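Local coordinates for RagB/SusD family nutrient uptake outer membrane protein (Bacteroides thetaiotaomicron, PDB 7KV2), which probably binds beta-glucans at the outer membrane surface of a gut bacterium, as a SusD-family lipoprotein serving glycan uptake, at residues A[67-72]-A[300-305]; A[81-86]-A[92-97]; A[322-327]-A[341-346]; A[348-353]-A[362-367]. All coordinates share one frame; numbering follows the deposited sequence.

Interaction 1 of 4, residues A[67-72]-A[300-305]; sequences YNPVNL and PTLISP
L302 drives its two methyl groups between Y67 and P69. Its chi1 of -70° sets CG beside the backbone N, and from there the branches part company: CD1 goes to the proline, CD2 to the tyrosine. On the proline side the CG corner of the P69 ring points at L302 CD1, 3.7 Å away. On the tyrosine side the approach is slanted, L302 CD2 lying 4.0 Å from CG of Y67, at neither the face nor the edge of the ring. A second, tighter pair lies further along, where the L72 and I303 side chains slant across each other. CD1 of L72 is only 3.5 Å from CG2 of I303, closer than two methyls usually settle.

This seam joins two parts of the SusD fold that lie far apart in sequence: 67-72 leads into helix 70-75 in the N-terminal part of the chain, and 300-305 belongs with helix 299-303 in the C-terminal part. Y67 also stacks on W62 and meets W319 edge to face, and a buffer molecule sits against its side chain, consistent with a pocket there. The backbone beside the ring is held by N68, whose ND2 reaches O of Y67 at 3.0 Å from above the carbonyl plane. On the other segment, S304 turns its OG back to O of P300, at 2.7 Å, and takes a further hydrogen bond from N of A380.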
loop_
_atom_site.group_PDB
_atom_site.type_symbol
_atom_site.label_atom_id
_atom_site.label_comp_id
_atom_site.label_asym_id
_atom_site.label_seq_id
_atom_site.Cartn_x
_atom_site.Cartn_y
_atom_site.Cartn_z
ATOM N N TYR A 67 -0.946 11.458 -10.036
ATOM C CA TYR A 67 -1.662 10.569 -9.072
ATOM C C TYR A 67 -1.083 9.173 -9.198
ATOM O O TYR A 67 -1.335 8.498 -10.228
ATOM C CB TYR A 67 -3.155 10.582 -9.386
ATOM C CG TYR A 67 -3.754 11.954 -9.407
ATOM C CD1 TYR A 67 -4.176 12.572 -8.246
ATOM C CD2 TYR A 67 -3.915 12.651 -10.596
ATOM C CE1 TYR A 67 -4.711 13.841 -8.250
ATOM C CE2 TYR A 67 -4.440 13.930 -10.615
ATOM C CZ TYR A 67 -4.868 14.518 -9.443
ATOM O OH TYR A 67 -5.408 15.779 -9.398
ATOM N N ASN A 68 -0.217 8.768 -8.263
ATOM C CA ASN A 68 0.413 7.425 -8.239
ATOM C C ASN A 68 0.163 6.771 -6.862
ATOM O O ASN A 68 1.093 6.297 -6.217
ATOM C CB ASN A 68 1.922 7.478 -8.493
ATOM C CG ASN A 68 2.424 7.916 -9.868
ATOM O OD1 ASN A 68 3.649 8.001 -10.013
ATOM N ND2 ASN A 68 1.554 8.217 -10.825
ATOM N N PRO A 69 -1.102 6.664 -6.379
ATOM C CA PRO A 69 -1.370 6.040 -5.091
ATOM C C PRO A 69 -0.762 4.630 -5.066
ATOM O O PRO A 69 -1.043 3.782 -5.951
ATOM C CB PRO A 69 -2.918 6.054 -4.987
ATOM C CG PRO A 69 -3.378 6.158 -6.395
ATOM C CD PRO A 69 -2.335 6.996 -7.103
ATOM N N VAL A 70 0.079 4.369 -4.071
ATOM C CA VAL A 70 1.054 3.262 -4.139
ATOM C C VAL A 70 0.336 1.904 -4.129
ATOM O O VAL A 70 0.763 1.001 -4.787
ATOM C CB VAL A 70 2.136 3.412 -3.069
ATOM C CG1 VAL A 70 1.593 3.346 -1.638
ATOM C CG2 VAL A 70 3.213 2.354 -3.269
ATOM N N ASN A 71 -0.743 1.761 -3.371
ATOM C CA ASN A 71 -1.555 0.535 -3.384
ATOM C C ASN A 71 -2.118 0.303 -4.789
ATOM O O ASN A 71 -2.069 -0.834 -5.217
ATOM C CB ASN A 71 -2.665 0.578 -2.306
ATOM C CG ASN A 71 -3.564 1.802 -2.311
ATOM O OD1 ASN A 71 -3.119 2.918 -2.574
ATOM N ND2 ASN A 71 -4.880 1.609 -2.089
ATOM N N LEU A 72 -2.768 1.281 -5.401
ATOM C CA LEU A 72 -3.492 1.049 -6.666
ATOM C C LEU A 72 -2.450 0.784 -7.758
ATOM O O LEU A 72 -2.800 0.047 -8.715
ATOM C CB LEU A 72 -4.346 2.245 -7.099
ATOM C CG LEU A 72 -5.480 2.701 -6.180
ATOM C CD1 LEU A 72 -6.328 3.770 -6.868
ATOM C CD2 LEU A 72 -6.309 1.541 -5.784
ATOM N N PRO A 300 -9.742 8.623 -2.196
ATOM C CA PRO A 300 -11.198 8.482 -2.326
ATOM C C PRO A 300 -11.753 9.241 -3.534
ATOM O O PRO A 300 -12.668 8.757 -4.134
ATOM C CB PRO A 300 -11.737 8.970 -0.982
ATOM C CG PRO A 300 -10.594 8.723 -0.035
ATOM C CD PRO A 300 -9.376 9.088 -0.854
ATOM N N THR A 301 -11.202 10.399 -3.876
ATOM C CA THR A 301 -11.661 11.155 -5.072
ATOM C C THR A 301 -11.378 10.281 -6.303
ATOM O O THR A 301 -12.233 10.194 -7.211
ATOM C CB THR A 301 -10.998 12.533 -5.174
ATOM O OG1 THR A 301 -11.434 13.355 -4.071
ATOM C CG2 THR A 301 -11.366 13.200 -6.485
ATOM N N LEU A 302 -10.208 9.661 -6.376
ATOM C CA LEU A 302 -9.800 8.872 -7.582
ATOM C C LEU A 302 -10.793 7.744 -7.869
ATOM O O LEU A 302 -11.207 7.636 -9.045
ATOM C CB LEU A 302 -8.405 8.291 -7.375
ATOM C CG LEU A 302 -7.298 9.339 -7.387
ATOM C CD1 LEU A 302 -5.968 8.770 -6.939
ATOM C CD2 LEU A 302 -7.155 9.943 -8.770
ATOM N N ILE A 303 -11.301 7.038 -6.849
ATOM C CA ILE A 303 -11.936 5.697 -7.044
ATOM C C ILE A 303 -13.423 5.681 -6.674
ATOM O O ILE A 303 -14.022 4.614 -6.738
ATOM C CB ILE A 303 -11.135 4.663 -6.241
ATOM C CG1 ILE A 303 -11.325 4.915 -4.739
ATOM C CG2 ILE A 303 -9.669 4.652 -6.670
ATOM C CD1 ILE A 303 -10.819 3.820 -3.842
ATOM N N SER A 304 -14.033 6.831 -6.405
ATOM C CA SER A 304 -15.487 6.924 -6.132
ATOM C C SER A 304 -16.245 7.255 -7.409
ATOM O O SER A 304 -15.655 7.706 -8.397
ATOM C CB SER A 304 -15.677 7.884 -5.019
ATOM O OG SER A 304 -15.015 7.358 -3.858
ATOM N N PRO A 305 -17.553 6.963 -7.451
ATOM C CA PRO A 305 -18.318 7.006 -8.697
ATOM C C PRO A 305 -18.412 8.452 -9.199
ATOM O O PRO A 305 -18.580 9.396 -8.460
ATOM C CB PRO A 305 -19.713 6.488 -8.383
ATOM C CG PRO A 305 -19.624 5.959 -6.974
ATOM C CD PRO A 305 -18.376 6.523 -6.317
#

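Interaction 2 of 4, residues A[81-86]-A[92-97]; sequences LWVGGD and QPWHLM
V83 lays a methyl squarely on the imidazole of H95: its CG1 stands 3.4 Å from the ring centroid and 13° off the normal, a CH-pi contact over the face. The branch gets there because CG1 runs trans to the backbone N (chi1 180°), pointing at the helix. The same methyl touches W94 as well, 3.7 Å from its CB and at the edge of the indole, so it is wedged between two neighbouring helix side chains. At the edge of the imidazole, in its plane, NE2 of H95 gives a weak, bent bond to O of G84, 2.9 Å long (N-H...O angle 121°). The chain is doubling back here: the loop after helix 70-75 folds against helix 92-98, the helix it leads into. OE1 of Q369 accepts from the backbone N of both V83 and G84. With alanine instead of H95, the V83 methyl is likely to face a gap and the G84 carbonyl to lose its weak donor. Beyond G84 the loop no longer touches the helix segment; G84 and G85 both take positive phi, and the chain leads on to D86, which is exposed and has a long, weak ion pair with R367.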
loop_
_atom_site.group_PDB
_atom_site.type_symbol
_atom_site.label_atom_id
_atom_site.label_comp_id
_atom_site.label_asym_id
_atom_site.label_seq_id
_atom_site.Cartn_x
_atom_site.Cartn_y
_atom_site.Cartn_z
ATOM N N LEU A 81 -9.423 -5.375 -9.645
ATOM C CA LEU A 81 -9.974 -4.058 -10.016
ATOM C C LEU A 81 -9.832 -3.882 -11.512
ATOM O O LEU A 81 -8.887 -4.507 -12.114
ATOM C CB LEU A 81 -9.185 -2.945 -9.310
ATOM C CG LEU A 81 -8.985 -3.078 -7.808
ATOM C CD1 LEU A 81 -8.135 -1.912 -7.299
ATOM C CD2 LEU A 81 -10.324 -3.088 -7.071
ATOM N N TRP A 82 -10.602 -2.977 -12.071
ATOM C CA TRP A 82 -10.299 -2.397 -13.396
ATOM C C TRP A 82 -9.528 -1.078 -13.192
ATOM O O TRP A 82 -9.076 -0.764 -12.039
ATOM C CB TRP A 82 -11.591 -2.236 -14.207
ATOM C CG TRP A 82 -12.278 -3.535 -14.503
ATOM C CD1 TRP A 82 -13.575 -3.843 -14.188
ATOM C CD2 TRP A 82 -11.748 -4.694 -15.182
ATOM N NE1 TRP A 82 -13.890 -5.105 -14.609
ATOM C CE2 TRP A 82 -12.798 -5.633 -15.265
ATOM C CE3 TRP A 82 -10.528 -4.996 -15.813
ATOM C CZ2 TRP A 82 -12.629 -6.891 -15.863
ATOM C CZ3 TRP A 82 -10.376 -6.223 -16.442
ATOM C CH2 TRP A 82 -11.399 -7.176 -16.421
ATOM N N VAL A 83 -9.317 -0.323 -14.269
ATOM C CA VAL A 83 -8.528 0.934 -14.202
ATOM C C VAL A 83 -9.484 2.119 -14.233
ATOM O O VAL A 83 -9.326 3.033 -13.402
ATOM C CB VAL A 83 -7.462 0.975 -15.311
ATOM C CG1 VAL A 83 -6.677 2.265 -15.222
ATOM C CG2 VAL A 83 -6.539 -0.235 -15.236
ATOM N N GLY A 84 -10.455 2.103 -15.134
ATOM C CA GLY A 84 -11.532 3.097 -15.198
ATOM C C GLY A 84 -11.078 4.441 -15.769
ATOM O O GLY A 84 -10.154 4.461 -16.592
ATOM N N GLY A 85 -11.704 5.528 -15.300
ATOM C CA GLY A 85 -11.550 6.872 -15.881
ATOM C C GLY A 85 -12.410 7.026 -17.115
ATOM O O GLY A 85 -13.289 6.144 -17.377
ATOM N N ASP A 86 -12.227 8.122 -17.835
ATOM C CA ASP A 86 -13.048 8.437 -19.027
ATOM C C ASP A 86 -12.857 7.331 -20.064
ATOM O O ASP A 86 -13.817 7.040 -20.757
ATOM C CB ASP A 86 -12.677 9.793 -19.621
ATOM C CG ASP A 86 -13.711 10.340 -20.583
ATOM O OD1 ASP A 86 -14.904 10.293 -20.221
ATOM O OD2 ASP A 86 -13.305 10.834 -21.677
ATOM N N GLN A 92 -3.374 7.261 -18.857
ATOM C CA GLN A 92 -2.984 6.175 -19.791
ATOM C C GLN A 92 -1.889 5.312 -19.204
ATOM O O GLN A 92 -1.890 4.103 -19.422
ATOM C CB GLN A 92 -2.537 6.751 -21.149
ATOM C CG GLN A 92 -2.182 5.685 -22.177
ATOM C CD GLN A 92 -2.092 6.327 -23.542
ATOM O OE1 GLN A 92 -1.762 7.506 -23.691
ATOM N NE2 GLN A 92 -2.429 5.551 -24.547
ATOM N N PRO A 93 -0.880 5.864 -18.480
ATOM C CA PRO A 93 0.171 5.031 -17.916
ATOM C C PRO A 93 -0.407 3.901 -17.061
ATOM O O PRO A 93 0.178 2.794 -17.078
ATOM C CB PRO A 93 1.050 6.007 -17.113
ATOM C CG PRO A 93 0.804 7.331 -17.756
ATOM C CD PRO A 93 -0.642 7.294 -18.200
ATOM N N TRP A 94 -1.531 4.146 -16.359
ATOM C CA TRP A 94 -2.139 3.081 -15.523
ATOM C C TRP A 94 -2.683 1.971 -16.422
ATOM O O TRP A 94 -2.479 0.778 -16.130
ATOM C CB TRP A 94 -3.298 3.658 -14.705
ATOM C CG TRP A 94 -2.975 4.729 -13.712
ATOM C CD1 TRP A 94 -1.869 5.513 -13.571
ATOM C CD2 TRP A 94 -3.901 5.195 -12.727
ATOM N NE1 TRP A 94 -2.029 6.410 -12.536
ATOM C CE2 TRP A 94 -3.295 6.258 -12.032
ATOM C CE3 TRP A 94 -5.182 4.786 -12.365
ATOM C CZ2 TRP A 94 -3.909 6.853 -10.936
ATOM C CZ3 TRP A 94 -5.807 5.406 -11.314
ATOM C CH2 TRP A 94 -5.169 6.426 -10.613
ATOM N N HIS A 95 -3.372 2.370 -17.488
ATOM C CA HIS A 95 -3.961 1.404 -18.456
ATOM C C HIS A 95 -2.835 0.577 -19.092
ATOM O O HIS A 95 -2.942 -0.692 -19.173
ATOM C CB HIS A 95 -4.805 2.162 -19.472
ATOM C CG HIS A 95 -6.041 2.719 -18.910
ATOM N ND1 HIS A 95 -7.141 1.908 -18.662
ATOM C CD2 HIS A 95 -6.381 3.983 -18.563
ATOM C CE1 HIS A 95 -8.111 2.674 -18.188
ATOM N NE2 HIS A 95 -7.698 3.950 -18.134
ATOM N N LEU A 96 -1.734 1.225 -19.444
ATOM C CA LEU A 96 -0.603 0.479 -20.038
ATOM C C LEU A 96 -0.010 -0.511 -19.035
ATOM O O LEU A 96 0.187 -1.694 -19.396
ATOM C CB LEU A 96 0.440 1.466 -20.561
ATOM C CG LEU A 96 -0.022 2.433 -21.643
ATOM C CD1 LEU A 96 1.173 3.300 -22.050
ATOM C CD2 LEU A 96 -0.568 1.720 -22.855
ATOM N N MET A 97 0.257 -0.101 -17.790
ATOM C CA MET A 97 0.805 -1.018 -16.778
ATOM C C MET A 97 -0.132 -2.222 -16.593
ATOM O O MET A 97 0.345 -3.350 -16.389
ATOM C CB MET A 97 0.914 -0.301 -15.433
ATOM C CG MET A 97 1.980 0.750 -15.403
ATOM S SD MET A 97 1.742 1.903 -13.990
ATOM C CE MET A 97 1.936 0.769 -12.619
#

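Interaction 3 of 4, residues A[322-327]-A[341-346]; sequences CPVRKE and ATCWNA
V324 meets the 341-346 segment with both of its methyls, one on a sulfur and the other near a carbonyl. A chi1 of 173° sets CG1 opposite the backbone N and leaves CG2 beside it, so the two branches straddle the junction of T342 and C343. CG1 lies 3.8 Å from SG of C343, an ordinary van der Waals contact. CG2 faces the backbone O of T342 more loosely, at 4.1 Å. The cysteine does its share by keeping SG beside its own backbone N (chi1 -48°), anti to its carbonyl carbon. Its CB does not point straight at 322-327, and it is this turn about the first torsion that carries the sulfur across to the valine. V324 differs in that its CB already heads for the other segment, and the torsion decides which methyl takes the sulfur and which the carbonyl.

T342 and C343 mark the place where helix 337-342 gives way to strand 343-345, which pairs antiparallel with strand 373-375; V324 packs on F373 and L375 of that second strand, filling in beside the small sheet. The hydroxyl of T342 bonds to O of R338, one turn back in its helix. Further on, N345 centres an inverse gamma turn and caps helix 346-355, its OD1 accepting from N of A348.

Between V324 and C343 themselves the chemistry is apolar and non-directional, which suggests that shape rather than directed bonding sets this small interface.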
loop_
_atom_site.group_PDB
_atom_site.type_symbol
_atom_site.label_atom_id
_atom_site.label_comp_id
_atom_site.label_asym_id
_atom_site.label_seq_id
_atom_site.Cartn_x
_atom_site.Cartn_y
_atom_site.Cartn_z
ATOM N N CYS A 322 -10.543 2.708 -10.912
ATOM C CA CYS A 322 -10.476 1.415 -10.217
ATOM C C CYS A 322 -11.839 0.918 -9.745
ATOM O O CYS A 322 -11.948 0.550 -8.579
ATOM C CB CYS A 322 -9.506 1.511 -9.064
ATOM S SG CYS A 322 -7.814 1.799 -9.637
ATOM N N PRO A 323 -12.853 0.767 -10.627
ATOM C CA PRO A 323 -14.051 -0.022 -10.313
ATOM C C PRO A 323 -13.619 -1.416 -9.862
ATOM O O PRO A 323 -12.531 -1.889 -10.235
ATOM C CB PRO A 323 -14.788 -0.269 -11.635
ATOM C CG PRO A 323 -14.179 0.661 -12.607
ATOM C CD PRO A 323 -12.885 1.192 -12.026
ATOM N N VAL A 324 -14.387 -2.000 -8.949
ATOM C CA VAL A 324 -14.134 -3.384 -8.497
ATOM C C VAL A 324 -14.771 -4.345 -9.523
ATOM O O VAL A 324 -15.919 -4.128 -9.929
ATOM C CB VAL A 324 -14.687 -3.620 -7.083
ATOM C CG1 VAL A 324 -14.563 -5.097 -6.736
ATOM C CG2 VAL A 324 -14.008 -2.701 -6.074
ATOM N N ARG A 325 -13.985 -5.318 -9.994
ATOM C CA ARG A 325 -14.444 -6.347 -10.970
ATOM C C ARG A 325 -15.639 -7.114 -10.422
ATOM O O ARG A 325 -15.671 -7.475 -9.223
ATOM C CB ARG A 325 -13.316 -7.319 -11.300
ATOM C CG ARG A 325 -12.093 -6.648 -11.904
ATOM C CD ARG A 325 -11.080 -7.700 -12.234
ATOM N NE ARG A 325 -9.870 -7.174 -12.854
ATOM C CZ ARG A 325 -9.158 -7.836 -13.759
ATOM N NH1 ARG A 325 -9.582 -8.993 -14.252
ATOM N NH2 ARG A 325 -8.050 -7.304 -14.223
ATOM N N LYS A 326 -16.641 -7.320 -11.265
ATOM C CA LYS A 326 -17.779 -8.212 -10.930
ATOM C C LYS A 326 -17.231 -9.534 -10.388
ATOM O O LYS A 326 -17.778 -10.043 -9.381
ATOM C CB LYS A 326 -18.654 -8.417 -12.167
ATOM C CG LYS A 326 -19.907 -9.259 -11.979
ATOM C CD LYS A 326 -20.700 -9.463 -13.271
ATOM C CE LYS A 326 -22.023 -10.164 -13.039
ATOM N NZ LYS A 326 -22.715 -10.458 -14.316
ATOM N N GLU A 327 -16.154 -10.059 -10.972
ATOM C CA GLU A 327 -15.600 -11.367 -10.552
ATOM C C GLU A 327 -15.087 -11.298 -9.108
ATOM O O GLU A 327 -15.099 -12.331 -8.425
ATOM C CB GLU A 327 -14.504 -11.816 -11.517
ATOM C CG GLU A 327 -15.052 -12.088 -12.929
ATOM C CD GLU A 327 -15.516 -10.883 -13.758
ATOM O OE1 GLU A 327 -15.014 -9.755 -13.566
ATOM O OE2 GLU A 327 -16.337 -11.075 -14.652
ATOM N N ALA A 341 -17.611 -5.240 2.545
ATOM C CA ALA A 341 -16.630 -4.275 3.065
ATOM C C ALA A 341 -15.636 -3.914 1.950
ATOM O O ALA A 341 -14.924 -2.905 2.095
ATOM C CB ALA A 341 -15.883 -4.828 4.231
ATOM N N THR A 342 -15.539 -4.781 0.946
ATOM C CA THR A 342 -14.622 -4.604 -0.217
ATOM C C THR A 342 -15.390 -3.971 -1.371
ATOM O O THR A 342 -14.817 -3.068 -2.056
ATOM C CB THR A 342 -13.972 -5.927 -0.643
ATOM O OG1 THR A 342 -13.203 -6.412 0.466
ATOM C CG2 THR A 342 -13.126 -5.796 -1.887
ATOM N N CYS A 343 -16.585 -4.469 -1.662
ATOM C CA CYS A 343 -17.323 -4.190 -2.927
ATOM C C CYS A 343 -18.598 -3.425 -2.570
ATOM O O CYS A 343 -19.518 -4.029 -2.054
ATOM C CB CYS A 343 -17.694 -5.488 -3.632
ATOM S SG CYS A 343 -16.369 -6.697 -3.810
ATOM N N TRP A 344 -18.641 -2.121 -2.819
ATOM C CA TRP A 344 -19.825 -1.285 -2.543
ATOM C C TRP A 344 -20.631 -1.269 -3.837
ATOM O O TRP A 344 -20.095 -0.858 -4.859
ATOM C CB TRP A 344 -19.446 0.114 -2.054
ATOM C CG TRP A 344 -20.622 1.033 -1.993
ATOM C CD1 TRP A 344 -21.774 0.853 -1.277
ATOM C CD2 TRP A 344 -20.770 2.277 -2.683
ATOM N NE1 TRP A 344 -22.621 1.916 -1.461
ATOM C CE2 TRP A 344 -22.017 2.817 -2.305
ATOM C CE3 TRP A 344 -19.939 3.031 -3.516
ATOM C CZ2 TRP A 344 -22.504 4.005 -2.838
ATOM C CZ3 TRP A 344 -20.398 4.242 -3.988
ATOM C CH2 TRP A 344 -21.665 4.722 -3.658
ATOM N N ASN A 345 -21.834 -1.843 -3.804
ATOM C CA ASN A 345 -22.725 -1.947 -4.982
ATOM C C ASN A 345 -23.469 -0.623 -5.143
ATOM O O ASN A 345 -24.687 -0.504 -4.755
ATOM C CB ASN A 345 -23.654 -3.156 -4.830
ATOM C CG ASN A 345 -24.298 -3.559 -6.136
ATOM O OD1 ASN A 345 -24.318 -2.788 -7.090
ATOM N ND2 ASN A 345 -24.784 -4.796 -6.183
ATOM N N ALA A 346 -22.787 0.361 -5.713
ATOM C CA ALA A 346 -23.321 1.708 -5.949
ATOM C C ALA A 346 -24.589 1.608 -6.786
ATOM O O ALA A 346 -25.545 2.371 -6.495
ATOM C CB ALA A 346 -22.304 2.562 -6.653
#

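Interaction 4 of 4, residues A[348-353]-A[362-367]; sequences AVLDAH and LSYTTR
The turn that carries L350 and H353 to L362 is held by A352 N bonding to O of A348 at 2.9 Å, with H353 N to V349 O just behind it at 3.0 Å. From this helix, 346-355, two side chains one turn apart reach the loop that leads back to strand 373-375. H353 puts the flat of its imidazole against L362: CD1 of the leucine stands 3.6 Å from the ring centroid, 19° off the normal, and is displaced toward the rim over CE1. That face is presented because CG of H353 extends opposite its backbone N (chi1 -178°). L350 crosses L362 at about a right angle, with CD2 4.2 Å from CB of L362. Its other methyl, CD1, comes up against the backbone at the S363-Y364 peptide, 3.5 Å from N of Y364. The same CD1 also meets the tyrosine ring at its edge, in plane, 4.0 Å from CD1 of Y364.

Around this patch, N354 OD1 accepts from N of L362, D370 bonds to the Y364 hydroxyl, and H357 stacks on H353. Swapping H353 for a serine would probably strip L362 of the ring over its methyl and leave H357 without its stacking mate. Helix 346-355 thus packs against the loop through methyls set on a ring and on backbone atoms, consistent with L350 and H353 holding it jointly with the N354 bond.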
loop_
_atom_site.group_PDB
_atom_site.type_symbol
_atom_site.label_atom_id
_atom_site.label_comp_id
_atom_site.label_asym_id
_atom_site.label_seq_id
_atom_site.Cartn_x
_atom_site.Cartn_y
_atom_site.Cartn_z
ATOM N N ALA A 348 -26.769 -0.901 -7.222
ATOM C CA ALA A 348 -27.877 -1.530 -6.454
ATOM C C ALA A 348 -28.505 -0.487 -5.534
ATOM O O ALA A 348 -29.759 -0.468 -5.365
ATOM C CB ALA A 348 -27.382 -2.733 -5.690
ATOM N N VAL A 349 -27.689 0.395 -4.957
ATOM C CA VAL A 349 -28.168 1.477 -4.047
ATOM C C VAL A 349 -29.142 2.390 -4.811
ATOM O O VAL A 349 -30.252 2.689 -4.300
ATOM C CB VAL A 349 -26.974 2.258 -3.470
ATOM C CG1 VAL A 349 -27.397 3.573 -2.857
ATOM C CG2 VAL A 349 -26.181 1.401 -2.485
ATOM N N LEU A 350 -28.768 2.813 -6.010
ATOM C CA LEU A 350 -29.659 3.688 -6.792
ATOM C C LEU A 350 -30.893 2.907 -7.287
ATOM O O LEU A 350 -31.960 3.520 -7.333
ATOM C CB LEU A 350 -28.863 4.313 -7.938
ATOM C CG LEU A 350 -27.701 5.228 -7.528
ATOM C CD1 LEU A 350 -27.189 6.009 -8.724
ATOM C CD2 LEU A 350 -28.070 6.203 -6.427
ATOM N N ASP A 351 -30.750 1.654 -7.716
ATOM C CA ASP A 351 -31.867 0.797 -8.192
ATOM C C ASP A 351 -32.900 0.744 -7.067
ATOM O O ASP A 351 -34.095 0.943 -7.354
ATOM C CB ASP A 351 -31.436 -0.630 -8.563
ATOM C CG ASP A 351 -30.520 -0.737 -9.766
ATOM O OD1 ASP A 351 -30.453 0.231 -10.529
ATOM O OD2 ASP A 351 -29.868 -1.797 -9.930
ATOM N N ALA A 352 -32.449 0.550 -5.828
ATOM C CA ALA A 352 -33.329 0.456 -4.639
ATOM C C ALA A 352 -34.039 1.799 -4.434
ATOM O O ALA A 352 -35.295 1.815 -4.314
ATOM C CB ALA A 352 -32.542 0.059 -3.419
ATOM N N HIS A 353 -33.251 2.875 -4.380
ATOM C CA HIS A 353 -33.722 4.270 -4.247
ATOM C C HIS A 353 -34.837 4.572 -5.250
ATOM O O HIS A 353 -35.825 5.221 -4.839
ATOM C CB HIS A 353 -32.604 5.278 -4.476
ATOM C CG HIS A 353 -33.113 6.660 -4.296
ATOM N ND1 HIS A 353 -33.691 7.366 -5.332
ATOM C CD2 HIS A 353 -33.214 7.419 -3.183
ATOM C CE1 HIS A 353 -34.067 8.542 -4.881
ATOM N NE2 HIS A 353 -33.794 8.598 -3.554
ATOM N N LEU A 362 -32.536 8.543 -9.609
ATOM C CA LEU A 362 -31.132 9.021 -9.607
ATOM C C LEU A 362 -30.282 8.093 -10.472
ATOM O O LEU A 362 -30.599 6.872 -10.570
ATOM C CB LEU A 362 -30.611 9.051 -8.168
ATOM C CG LEU A 362 -31.295 10.038 -7.229
ATOM C CD1 LEU A 362 -30.976 9.688 -5.792
ATOM C CD2 LEU A 362 -30.861 11.463 -7.551
ATOM N N SER A 363 -29.204 8.634 -11.023
ATOM C CA SER A 363 -28.113 7.840 -11.637
ATOM C C SER A 363 -26.770 8.471 -11.232
ATOM O O SER A 363 -26.740 9.642 -10.828
ATOM C CB SER A 363 -28.268 7.767 -13.135
ATOM O OG SER A 363 -28.153 9.064 -13.706
ATOM N N TYR A 364 -25.688 7.727 -11.366
ATOM C CA TYR A 364 -24.337 8.328 -11.469
ATOM C C TYR A 364 -23.932 8.206 -12.941
ATOM O O TYR A 364 -24.658 7.529 -13.669
ATOM C CB TYR A 364 -23.342 7.729 -10.464
ATOM C CG TYR A 364 -22.898 6.319 -10.738
ATOM C CD1 TYR A 364 -23.618 5.244 -10.260
ATOM C CD2 TYR A 364 -21.741 6.035 -11.446
ATOM C CE1 TYR A 364 -23.246 3.945 -10.514
ATOM C CE2 TYR A 364 -21.345 4.735 -11.702
ATOM C CZ TYR A 364 -22.112 3.679 -11.263
ATOM O OH TYR A 364 -21.773 2.381 -11.460
ATOM N N THR A 365 -22.774 8.745 -13.293
ATOM C CA THR A 365 -22.179 8.703 -14.642
ATOM C C THR A 365 -21.178 7.548 -14.731
ATOM O O THR A 365 -20.079 7.655 -14.192
ATOM C CB THR A 365 -21.607 10.074 -15.016
ATOM O OG1 THR A 365 -22.685 11.016 -14.963
ATOM C CG2 THR A 365 -21.014 10.060 -16.408
ATOM N N THR A 366 -21.600 6.441 -15.341
ATOM C CA THR A 366 -20.742 5.252 -15.520
ATOM C C THR A 366 -19.588 5.675 -16.429
ATOM O O THR A 366 -19.837 6.471 -17.371
ATOM C CB THR A 366 -21.524 4.042 -16.062
ATOM O OG1 THR A 366 -22.051 4.298 -17.378
ATOM C CG2 THR A 366 -22.663 3.641 -15.137
ATOM N N ARG A 367 -18.387 5.225 -16.128
ATOM C CA ARG A 367 -17.208 5.540 -16.964
ATOM C C ARG A 367 -16.642 4.239 -17.526
ATOM O O ARG A 367 -17.323 3.223 -17.498
ATOM C CB ARG A 367 -16.227 6.360 -16.137
ATOM C CG ARG A 367 -16.671 7.791 -15.945
ATOM C CD ARG A 367 -15.531 8.640 -15.398
ATOM N NE ARG A 367 -15.313 9.795 -16.232
ATOM C CZ ARG A 367 -14.337 10.649 -16.073
ATOM N NH1 ARG A 367 -13.475 10.478 -15.087
ATOM N NH2 ARG A 367 -14.240 11.692 -16.882
#

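Along the chain, interaction 2 falls between the two halves of interaction 1, and interactions 3 and 4 follow in series. Interactions 1 and 2 have centres about 11 Å apart and are joined by a weak hydrogen bond from W94 NE1 to Y67 O, beside consecutive helices 70-75 and 92-98. Interaction 3 lies about 14 Å from interaction 1 and again from interaction 4; strand 343-345 runs straight into helix 346-355, linking 3 to 4. Interaction 1 bridges the N-terminal and C-terminal parts of the SusD fold, and so do the backbone bonds of V83 with C322 and W82 with P323, which tie interaction 2 to interaction 3. Interaction 4 extends the C-terminal side toward the periphery.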